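Local atomic coordinates of phenol hydroxylase component phL (Pseudomonas stutzeri, PDB entry 3U52), a protein that probably serves as a helical, non-catalytic subunit of a multicomponent bacterial phenol hydroxylase, supporting the subunit that oxidises phenol. Residues Q218-D223 with R262-M267; T63-E68 with R279-K284; A138-D143 with F212-V217. All coordinates share one frame; numbering follows the deposited sequence.

Interaction 1 of 3, residues Q218-D223 with R262-M267; sequences QNILID and RWTNAM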
loop_
_atom_site.group_PDB
_atom_site.type_symbol
_atom_site.label_atom_id
_atom_site.label_comp_id
_atom_site.label_asym_id
_atom_site.label_seq_id
_atom_site.Cartn_x
_atom_site.Cartn_y
_atom_site.Cartn_z
ATOM N N GLN D 218 11.806 -6.622 -37.044
ATOM C CA GLN D 218 10.531 -6.266 -36.429
ATOM C C GLN D 218 10.533 -4.894 -35.696
ATOM O O GLN D 218 9.723 -3.998 -35.990
ATOM C CB GLN D 218 10.084 -7.355 -35.436
ATOM C CG GLN D 218 8.706 -7.058 -34.787
ATOM C CD GLN D 218 7.572 -7.038 -35.856
ATOM O OE1 GLN D 218 7.107 -8.075 -36.226
ATOM N NE2 GLN D 218 7.113 -5.860 -36.281
ATOM N N ASN D 219 11.432 -4.757 -34.737
ATOM C CA ASN D 219 11.361 -3.667 -33.775
ATOM C C ASN D 219 12.040 -2.381 -34.230
ATOM O O ASN D 219 11.735 -1.330 -33.681
ATOM C CB ASN D 219 11.849 -4.126 -32.373
ATOM C CG ASN D 219 10.961 -5.246 -31.767
ATOM O OD1 ASN D 219 11.466 -6.267 -31.288
ATOM N ND2 ASN D 219 9.642 -5.073 -31.825
ATOM N N ILE D 220 12.959 -2.461 -35.224
ATOM C CA ILE D 220 13.625 -1.281 -35.783
ATOM C C ILE D 220 13.136 -1.009 -37.225
ATOM O O ILE D 220 12.554 0.045 -37.506
ATOM C CB ILE D 220 15.224 -1.390 -35.816
ATOM C CG1 ILE D 220 15.849 -1.871 -34.483
ATOM C CG2 ILE D 220 15.867 -0.054 -36.300
ATOM C CD1 ILE D 220 15.372 -1.121 -33.277
ATOM N N LEU D 221 13.370 -1.954 -38.130
ATOM C CA LEU D 221 13.092 -1.712 -39.564
ATOM C C LEU D 221 11.597 -1.610 -39.927
ATOM O O LEU D 221 11.177 -0.613 -40.503
ATOM C CB LEU D 221 13.811 -2.722 -40.460
ATOM C CG LEU D 221 15.346 -2.857 -40.335
ATOM C CD1 LEU D 221 15.812 -3.982 -41.288
ATOM C CD2 LEU D 221 16.159 -1.545 -40.516
ATOM N N ILE D 222 10.778 -2.590 -39.575
ATOM C CA ILE D 222 9.353 -2.494 -39.907
ATOM C C ILE D 222 8.660 -1.359 -39.100
ATOM O O ILE D 222 8.076 -0.441 -39.665
ATOM C CB ILE D 222 8.646 -3.845 -39.706
ATOM C CG1 ILE D 222 9.120 -4.861 -40.788
ATOM C CG2 ILE D 222 7.151 -3.676 -39.826
ATOM C CD1 ILE D 222 8.863 -6.297 -40.413
ATOM N N ASP D 223 8.788 -1.411 -37.778
ATOM C CA ASP D 223 8.150 -0.428 -36.895
ATOM C C ASP D 223 8.672 0.982 -37.141
ATOM O O ASP D 223 7.908 1.932 -37.064
ATOM C CB ASP D 223 8.357 -0.814 -35.418
ATOM C CG ASP D 223 7.597 -2.102 -35.023
ATOM O OD1 ASP D 223 6.871 -2.720 -35.856
ATOM O OD2 ASP D 223 7.746 -2.538 -33.851
ATOM N N ARG D 262 13.171 4.775 -26.983
ATOM C CA ARG D 262 14.183 4.803 -25.921
ATOM C C ARG D 262 14.936 3.485 -25.805
ATOM O O ARG D 262 16.169 3.470 -25.849
ATOM C CB ARG D 262 13.573 5.226 -24.572
ATOM C CG ARG D 262 13.014 6.667 -24.609
ATOM C CD ARG D 262 12.622 7.111 -23.227
ATOM N NE ARG D 262 13.786 7.290 -22.362
ATOM C CZ ARG D 262 13.704 7.375 -21.036
ATOM N NH1 ARG D 262 12.517 7.271 -20.445
ATOM N NH2 ARG D 262 14.797 7.540 -20.307
ATOM N N TRP D 263 14.226 2.368 -25.689
ATOM C CA TRP D 263 14.937 1.136 -25.426
ATOM C C TRP D 263 15.488 0.526 -26.708
ATOM O O TRP D 263 16.533 -0.093 -26.654
ATOM C CB TRP D 263 14.065 0.135 -24.667
ATOM C CG TRP D 263 12.944 -0.514 -25.457
ATOM C CD1 TRP D 263 11.639 -0.085 -25.535
ATOM C CD2 TRP D 263 12.999 -1.744 -26.213
ATOM N NE1 TRP D 263 10.910 -0.930 -26.320
ATOM C CE2 TRP D 263 11.707 -1.961 -26.747
ATOM C CE3 TRP D 263 14.021 -2.674 -26.506
ATOM C CZ2 TRP D 263 11.401 -3.087 -27.560
ATOM C CZ3 TRP D 263 13.729 -3.779 -27.299
ATOM C CH2 TRP D 263 12.434 -3.974 -27.829
ATOM N N THR D 264 14.776 0.653 -27.842
ATOM C CA THR D 264 15.287 0.075 -29.080
ATOM C C THR D 264 16.542 0.792 -29.565
ATOM O O THR D 264 17.490 0.138 -29.973
ATOM C CB THR D 264 14.267 -0.014 -30.215
ATOM O OG1 THR D 264 13.867 1.291 -30.600
ATOM C CG2 THR D 264 13.027 -0.838 -29.830
ATOM N N ASN D 265 16.593 2.121 -29.492
ATOM C CA ASN D 265 17.875 2.838 -29.702
ATOM C C ASN D 265 18.998 2.491 -28.698
ATOM O O ASN D 265 20.147 2.353 -29.112
ATOM C CB ASN D 265 17.671 4.353 -29.716
ATOM C CG ASN D 265 16.921 4.840 -30.940
ATOM O OD1 ASN D 265 16.803 4.123 -31.929
ATOM N ND2 ASN D 265 16.431 6.085 -30.888
ATOM N N ALA D 266 18.712 2.369 -27.398
ATOM C CA ALA D 266 19.757 1.945 -26.444
ATOM C C ALA D 266 20.292 0.518 -26.761
ATOM O O ALA D 266 21.504 0.267 -26.648
ATOM C CB ALA D 266 19.279 2.024 -25.031
ATOM N N MET D 267 19.405 -0.408 -27.153
ATOM C CA MET D 267 19.834 -1.748 -27.510
ATOM C C MET D 267 20.703 -1.755 -28.796
ATOM O O MET D 267 21.770 -2.375 -28.807
ATOM C CB MET D 267 18.639 -2.665 -27.706
ATOM C CG MET D 267 19.020 -4.097 -28.194
ATOM S SD MET D 267 17.507 -5.109 -28.305
ATOM C CE MET D 267 16.772 -4.435 -29.811
#
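Asn219 meets the second helix with two parts of its side chain. Its OD1 lies near the indole plane at the edge of Trp263, 4.3 Å from CH2, and its CB stands 4.3 Å from Thr264 CG2. That methyl also sits over the centre of one face of the Trp263 ring, so Asn219 packs against a surface built by two neighbours in the sequence. The amide oxygen does not depend on this edge for its polar partners, since Asn137 and Thr215 hydrogen-bond to it. One residue on, Ile220 makes the closest touch: CD1 comes within 3.4 Å of Thr264 CB, tighter than an ordinary van der Waals contact. With CG1 anti to the carbonyl carbon (chi1 -48°), the isoleucine arm slides past the threonine in the opposite direction. Thr264 OG1 is held by Ser260 O in its own helix; it too lies near Ile220 CD1, though CB is the nearer atom. The contact joins helices 211-240 and 251-274 of the ferritin-like helical core expected of this hydroxylase family; the short segments cross at -111° with axes 10.5 Å apart, so burial is confined to a few residues. The helix is widened into a pi-type turn over residues 218-222, and Asp223, reached last, ties back to Gln218: its N meets Gln218 O at 3.3 Å, and its OD1 accepts from Gln218 NE2 at 3.2 Å, from above the carboxylate plane, while Arg160 forms a salt bridge with OD2.

Interaction 2 of 3, residues T63-E68 with R279-K284; sequences TAIRME and RELLQK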
loop_
_atom_site.group_PDB
_atom_site.type_symbol
_atom_site.label_atom_id
_atom_site.label_comp_id
_atom_site.label_asym_id
_atom_site.label_seq_id
_atom_site.Cartn_x
_atom_site.Cartn_y
_atom_site.Cartn_z
ATOM N N THR D 63 21.776 -16.446 -31.436
ATOM C CA THR D 63 22.063 -15.350 -32.352
ATOM C C THR D 63 23.533 -15.361 -32.781
ATOM O O THR D 63 24.392 -15.788 -32.033
ATOM C CB THR D 63 21.677 -13.976 -31.750
ATOM O OG1 THR D 63 21.860 -12.959 -32.735
ATOM C CG2 THR D 63 22.472 -13.650 -30.550
ATOM N N ALA D 64 23.787 -14.896 -33.993
ATOM C CA ALA D 64 25.166 -14.753 -34.512
ATOM C C ALA D 64 25.874 -13.529 -33.915
ATOM O O ALA D 64 27.108 -13.468 -33.883
ATOM C CB ALA D 64 25.177 -14.717 -36.049
ATOM N N ILE D 65 25.092 -12.552 -33.458
ATOM C CA ILE D 65 25.624 -11.408 -32.732
ATOM C C ILE D 65 26.376 -11.881 -31.504
ATOM O O ILE D 65 25.981 -12.847 -30.876
ATOM C CB ILE D 65 24.500 -10.444 -32.319
ATOM C CG1 ILE D 65 23.847 -9.804 -33.559
ATOM C CG2 ILE D 65 25.032 -9.364 -31.409
ATOM C CD1 ILE D 65 24.746 -8.800 -34.311
ATOM N N ARG D 66 27.479 -11.218 -31.180
ATOM C CA ARG D 66 28.304 -11.570 -30.022
ATOM C C ARG D 66 28.483 -10.373 -29.101
ATOM O O ARG D 66 28.688 -9.256 -29.565
ATOM C CB ARG D 66 29.700 -12.091 -30.463
ATOM C CG ARG D 66 29.677 -13.425 -31.218
ATOM C CD ARG D 66 29.224 -14.589 -30.325
ATOM N NE ARG D 66 28.328 -15.500 -31.062
ATOM C CZ ARG D 66 28.631 -16.759 -31.312
ATOM N NH1 ARG D 66 29.779 -17.236 -30.855
ATOM N NH2 ARG D 66 27.803 -17.541 -31.979
ATOM N N MET D 67 28.365 -10.621 -27.800
ATOM C CA MET D 67 28.574 -9.615 -26.751
ATOM C C MET D 67 29.387 -10.196 -25.631
ATOM O O MET D 67 29.069 -11.286 -25.117
ATOM C CB MET D 67 27.265 -9.160 -26.141
ATOM C CG MET D 67 26.313 -8.583 -27.152
ATOM S SD MET D 67 26.702 -6.928 -27.723
ATOM C CE MET D 67 26.196 -5.945 -26.286
ATOM N N GLU D 68 30.387 -9.433 -25.198
ATOM C CA GLU D 68 31.133 -9.777 -24.003
ATOM C C GLU D 68 30.136 -9.950 -22.859
ATOM O O GLU D 68 30.245 -10.886 -22.066
ATOM C CB GLU D 68 32.176 -8.705 -23.659
ATOM C CG GLU D 68 33.110 -9.111 -22.486
ATOM C CD GLU D 68 33.327 -7.968 -21.459
ATOM O OE1 GLU D 68 34.443 -7.382 -21.437
ATOM O OE2 GLU D 68 32.381 -7.656 -20.676
ATOM N N ARG D 279 28.508 -4.954 -36.145
ATOM C CA ARG D 279 28.137 -3.938 -37.126
ATOM C C ARG D 279 28.091 -4.440 -38.589
ATOM O O ARG D 279 27.115 -4.195 -39.312
ATOM C CB ARG D 279 29.126 -2.797 -36.971
ATOM C CG ARG D 279 28.522 -1.445 -37.050
ATOM C CD ARG D 279 29.207 -0.483 -36.084
ATOM N NE ARG D 279 30.613 -0.235 -36.395
ATOM C CZ ARG D 279 31.625 -0.371 -35.527
ATOM N NH1 ARG D 279 31.424 -0.743 -34.260
ATOM N NH2 ARG D 279 32.858 -0.101 -35.932
ATOM N N GLU D 280 29.139 -5.149 -39.020
ATOM C CA GLU D 280 29.119 -5.861 -40.325
ATOM C C GLU D 280 27.862 -6.727 -40.502
ATOM O O GLU D 280 27.186 -6.656 -41.524
ATOM C CB GLU D 280 30.356 -6.783 -40.497
ATOM C CG GLU D 280 31.722 -6.096 -40.838
ATOM C CD GLU D 280 32.946 -6.992 -40.481
ATOM O OE1 GLU D 280 32.870 -8.245 -40.629
ATOM O OE2 GLU D 280 33.985 -6.441 -40.027
ATOM N N LEU D 281 27.590 -7.570 -39.499
ATOM C CA LEU D 281 26.432 -8.456 -39.492
ATOM C C LEU D 281 25.118 -7.660 -39.565
ATOM O O LEU D 281 24.223 -7.981 -40.346
ATOM C CB LEU D 281 26.455 -9.307 -38.230
ATOM C CG LEU D 281 26.184 -10.809 -38.287
ATOM C CD1 LEU D 281 25.723 -11.282 -36.903
ATOM C CD2 LEU D 281 25.190 -11.217 -39.384
ATOM N N LEU D 282 25.012 -6.611 -38.758
ATOM C CA LEU D 282 23.822 -5.776 -38.754
ATOM C C LEU D 282 23.609 -5.135 -40.117
ATOM O O LEU D 282 22.488 -5.081 -40.616
ATOM C CB LEU D 282 23.909 -4.698 -37.649
ATOM C CG LEU D 282 23.900 -5.117 -36.162
ATOM C CD1 LEU D 282 24.008 -3.902 -35.261
ATOM C CD2 LEU D 282 22.638 -5.863 -35.825
ATOM N N GLN D 283 24.691 -4.646 -40.741
ATOM C CA GLN D 283 24.540 -4.025 -42.062
ATOM C C GLN D 283 23.984 -5.025 -43.112
ATOM O O GLN D 283 23.192 -4.686 -43.988
ATOM C CB GLN D 283 25.884 -3.454 -42.540
ATOM C CG GLN D 283 25.727 -2.625 -43.786
ATOM C CD GLN D 283 24.888 -1.399 -43.550
ATOM O OE1 GLN D 283 25.250 -0.532 -42.743
ATOM N NE2 GLN D 283 23.759 -1.308 -44.245
ATOM N N LYS D 284 24.450 -6.262 -43.031
ATOM C CA LYS D 284 24.021 -7.304 -43.958
ATOM C C LYS D 284 22.504 -7.507 -43.786
ATOM O O LYS D 284 21.757 -7.541 -44.784
ATOM C CB LYS D 284 24.826 -8.566 -43.649
ATOM C CG LYS D 284 24.376 -9.844 -44.330
ATOM C CD LYS D 284 25.094 -11.044 -43.677
ATOM C CE LYS D 284 24.188 -12.274 -43.613
ATOM N NZ LYS D 284 24.948 -13.498 -43.154
#
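Leu281 pushes one methyl, CD1, into the shallow hollow that Ala64 and Ile65 form on the surface of the loop. One wall is the methyl of Ala64, with CB 3.6 Å from Leu281 CD1; the other is the end of the isoleucine, whose CD1 lies 3.7 Å from the same leucine methyl. Ile65 CG1 lines this wall further in, 4.1 Å from Leu281 CD1; CD1 is the leucine atom that makes each of these touches. Ile65 CD1 plays both parts: it walls the hollow for Leu281 CD1 and itself pushes between Leu281 and Leu282, standing 3.9 Å from Leu282 CD2. Ile65 and Leu282 meet at about a right angle, whereas Ile65 runs more slantwise to Leu281. In Ile65, CG1 is anti to the carbonyl carbon (chi1 -66°), and the next bond turns the end methyl towards the two leucines. Leu281 has a chi1 of -135°, well away from a staggered value, a sign that its fit on the loop may carry some torsional cost. This is loop-on-helix packing: the irregular chain ahead of helix 81-105 is laid across helix 276-302, joining parts of the sequence more than 200 residues apart. The hollow deepens towards Ile65, which is buried and also touches Phe212, Val271 and Trp285, and it opens towards Ala64, which is exposed. The loop's shape just before the contact is set by polar groups: Thr63 OG1 accepts a weak bond from Ile65 N at 3.3 Å, giving a weak ST turn, and Asp210 hydrogen-bonds to Thr63 OG1 and to the backbone N of Ala64. Further along, Arg66 O is held by Asn278 ND2.

Interaction 3 of 3, residues A138-D143 with F212-V217; sequences AKIAGD and FELTLV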
loop_
_atom_site.group_PDB
_atom_site.type_symbol
_atom_site.label_atom_id
_atom_site.label_comp_id
_atom_site.label_asym_id
_atom_site.label_seq_id
_atom_site.Cartn_x
_atom_site.Cartn_y
_atom_site.Cartn_z
ATOM N N ALA D 138 7.365 -12.577 -28.562
ATOM C CA ALA D 138 7.332 -13.784 -27.741
ATOM C C ALA D 138 8.477 -14.734 -28.045
ATOM O O ALA D 138 9.090 -15.299 -27.115
ATOM C CB ALA D 138 5.990 -14.539 -27.858
ATOM N N LYS D 139 8.727 -14.963 -29.328
ATOM C CA LYS D 139 9.937 -15.738 -29.742
ATOM C C LYS D 139 11.251 -15.185 -29.134
ATOM O O LYS D 139 12.023 -15.937 -28.532
ATOM C CB LYS D 139 9.985 -15.897 -31.274
ATOM C CG LYS D 139 11.029 -16.893 -31.872
ATOM C CD LYS D 139 12.203 -16.095 -32.424
ATOM C CE LYS D 139 13.070 -16.795 -33.530
ATOM N NZ LYS D 139 13.536 -18.118 -33.142
ATOM N N ILE D 140 11.494 -13.883 -29.258
ATOM C CA ILE D 140 12.738 -13.303 -28.722
ATOM C C ILE D 140 12.759 -13.475 -27.215
ATOM O O ILE D 140 13.785 -13.874 -26.649
ATOM C CB ILE D 140 12.919 -11.805 -29.179
ATOM C CG1 ILE D 140 12.960 -11.718 -30.689
ATOM C CG2 ILE D 140 14.135 -11.112 -28.571
ATOM C CD1 ILE D 140 12.358 -10.412 -31.227
ATOM N N ALA D 141 11.633 -13.221 -26.537
ATOM C CA ALA D 141 11.640 -13.265 -25.079
ATOM C C ALA D 141 12.040 -14.695 -24.597
ATOM O O ALA D 141 12.679 -14.879 -23.525
ATOM C CB ALA D 141 10.312 -12.778 -24.492
ATOM N N GLY D 142 11.686 -15.692 -25.396
ATOM C CA GLY D 142 12.017 -17.069 -25.092
ATOM C C GLY D 142 13.452 -17.441 -25.453
ATOM O O GLY D 142 13.978 -18.412 -24.899
ATOM N N ASP D 143 14.063 -16.717 -26.396
ATOM C CA ASP D 143 15.422 -17.051 -26.932
ATOM C C ASP D 143 16.593 -16.250 -26.387
ATOM O O ASP D 143 17.701 -16.783 -26.327
ATOM C CB ASP D 143 15.468 -16.925 -28.462
ATOM C CG ASP D 143 14.783 -18.097 -29.168
ATOM O OD1 ASP D 143 14.297 -19.006 -28.490
ATOM O OD2 ASP D 143 14.751 -18.110 -30.405
ATOM N N PHE D 212 18.202 -11.931 -32.785
ATOM C CA PHE D 212 18.590 -10.536 -32.982
ATOM C C PHE D 212 18.259 -10.014 -34.383
ATOM O O PHE D 212 17.751 -8.898 -34.524
ATOM C CB PHE D 212 20.031 -10.202 -32.591
ATOM C CG PHE D 212 20.194 -8.744 -32.248
ATOM C CD1 PHE D 212 20.058 -8.324 -30.929
ATOM C CD2 PHE D 212 20.376 -7.770 -33.263
ATOM C CE1 PHE D 212 20.164 -6.948 -30.587
ATOM C CE2 PHE D 212 20.468 -6.400 -32.952
ATOM C CZ PHE D 212 20.386 -5.983 -31.595
ATOM N N GLU D 213 18.478 -10.855 -35.400
ATOM C CA GLU D 213 17.987 -10.537 -36.745
ATOM C C GLU D 213 16.495 -10.195 -36.639
ATOM O O GLU D 213 16.048 -9.176 -37.155
ATOM C CB GLU D 213 18.203 -11.706 -37.727
ATOM C CG GLU D 213 17.842 -11.344 -39.182
ATOM C CD GLU D 213 17.929 -12.515 -40.154
ATOM O OE1 GLU D 213 17.495 -12.309 -41.321
ATOM O OE2 GLU D 213 18.435 -13.604 -39.785
ATOM N N LEU D 214 15.738 -11.044 -35.933
ATOM C CA LEU D 214 14.308 -10.821 -35.749
ATOM C C LEU D 214 13.962 -9.510 -35.030
ATOM O O LEU D 214 13.071 -8.783 -35.489
ATOM C CB LEU D 214 13.649 -12.006 -35.026
ATOM C CG LEU D 214 12.129 -12.075 -35.094
ATOM C CD1 LEU D 214 11.536 -11.928 -36.475
ATOM C CD2 LEU D 214 11.681 -13.353 -34.429
ATOM N N THR D 215 14.637 -9.199 -33.915
ATOM C CA THR D 215 14.311 -7.931 -33.224
ATOM C C THR D 215 14.600 -6.697 -34.104
ATOM O O THR D 215 13.812 -5.733 -34.134
ATOM C CB THR D 215 14.949 -7.821 -31.802
ATOM O OG1 THR D 215 14.267 -6.795 -31.084
ATOM C CG2 THR D 215 16.393 -7.423 -31.837
ATOM N N LEU D 216 15.730 -6.734 -34.806
ATOM C CA LEU D 216 16.131 -5.707 -35.759
ATOM C C LEU D 216 15.067 -5.485 -36.822
ATOM O O LEU D 216 14.681 -4.361 -37.086
ATOM C CB LEU D 216 17.454 -6.117 -36.444
ATOM C CG LEU D 216 17.955 -5.285 -37.653
ATOM C CD1 LEU D 216 18.290 -3.881 -37.225
ATOM C CD2 LEU D 216 19.188 -5.919 -38.193
ATOM N N VAL D 217 14.614 -6.557 -37.458
ATOM C CA VAL D 217 13.659 -6.450 -38.571
ATOM C C VAL D 217 12.312 -5.957 -38.080
ATOM O O VAL D 217 11.726 -5.009 -38.655
ATOM C CB VAL D 217 13.467 -7.816 -39.270
ATOM C CG1 VAL D 217 12.407 -7.705 -40.362
ATOM C CG2 VAL D 217 14.814 -8.293 -39.841
#
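Lys139 lays its aliphatic chain against Leu214, slanting across it so that CD presses on Leu214 CD2 at 3.4 Å, a tight pair, with CE 3.8 Å from the same methyl. The lysine leaves the helix with CG anti to N, then bends at chi2 (-102°) and again at chi4 (-52°). These two bends bring NZ back to its own helix, where it forms a salt bridge with Asp143 OD2 at 3.0 Å. Ile140 points between Leu214 and Thr215: its CD1 lies 3.7 Å from Thr215 CB and 4.2 Å from Leu214 CG, meeting the threonine roughly at a right angle. Thr215 turns its hydroxyl to His153 and holds its methyl over the centre of the Phe212 ring. The contact joins helices 126-143 and 211-240 of the bundle, whose short segments here run roughly antiparallel, crossing at -144°; side chains of another protein chain pack on Ala138, Lys139 and Ala141. With an alanine here, Leu214 CD2 would probably lose the lysine chain packed against it and Asp143 its salt-bridge mate within the helix. No hydrogen bond crosses the contact, chiefly carbon against carbon, which implies that a lysine can help seal a hydrophobic seam while its charge is probably balanced, at least in part, by Asp143.

Helix 211-240 is common to interactions 1 and 3, whose centres are 11 Å apart and which follow one another in the chain. Probable backbone hydrogen bonds run between them, as from Ile222 N to Val217 O at 2.8 Å, and Met267 CE packs on Thr215 CG2 at 3.6 Å. Interaction 2, centred 14 Å from interaction 3, joins it through Phe212, whose CE2 is 3.6 Å from Leu282 CD2. Interactions 1 and 2 do not touch, but use consecutive helices, 251-274 and 276-302. The xenon pocket of Tyr227, Asp232 and Tyr257 draws on the same two helices as interaction 1. The Thr264 side chain lies about 12 Å from a bound xenon, and that of Lys139 about 12 Å from one that need not be the same.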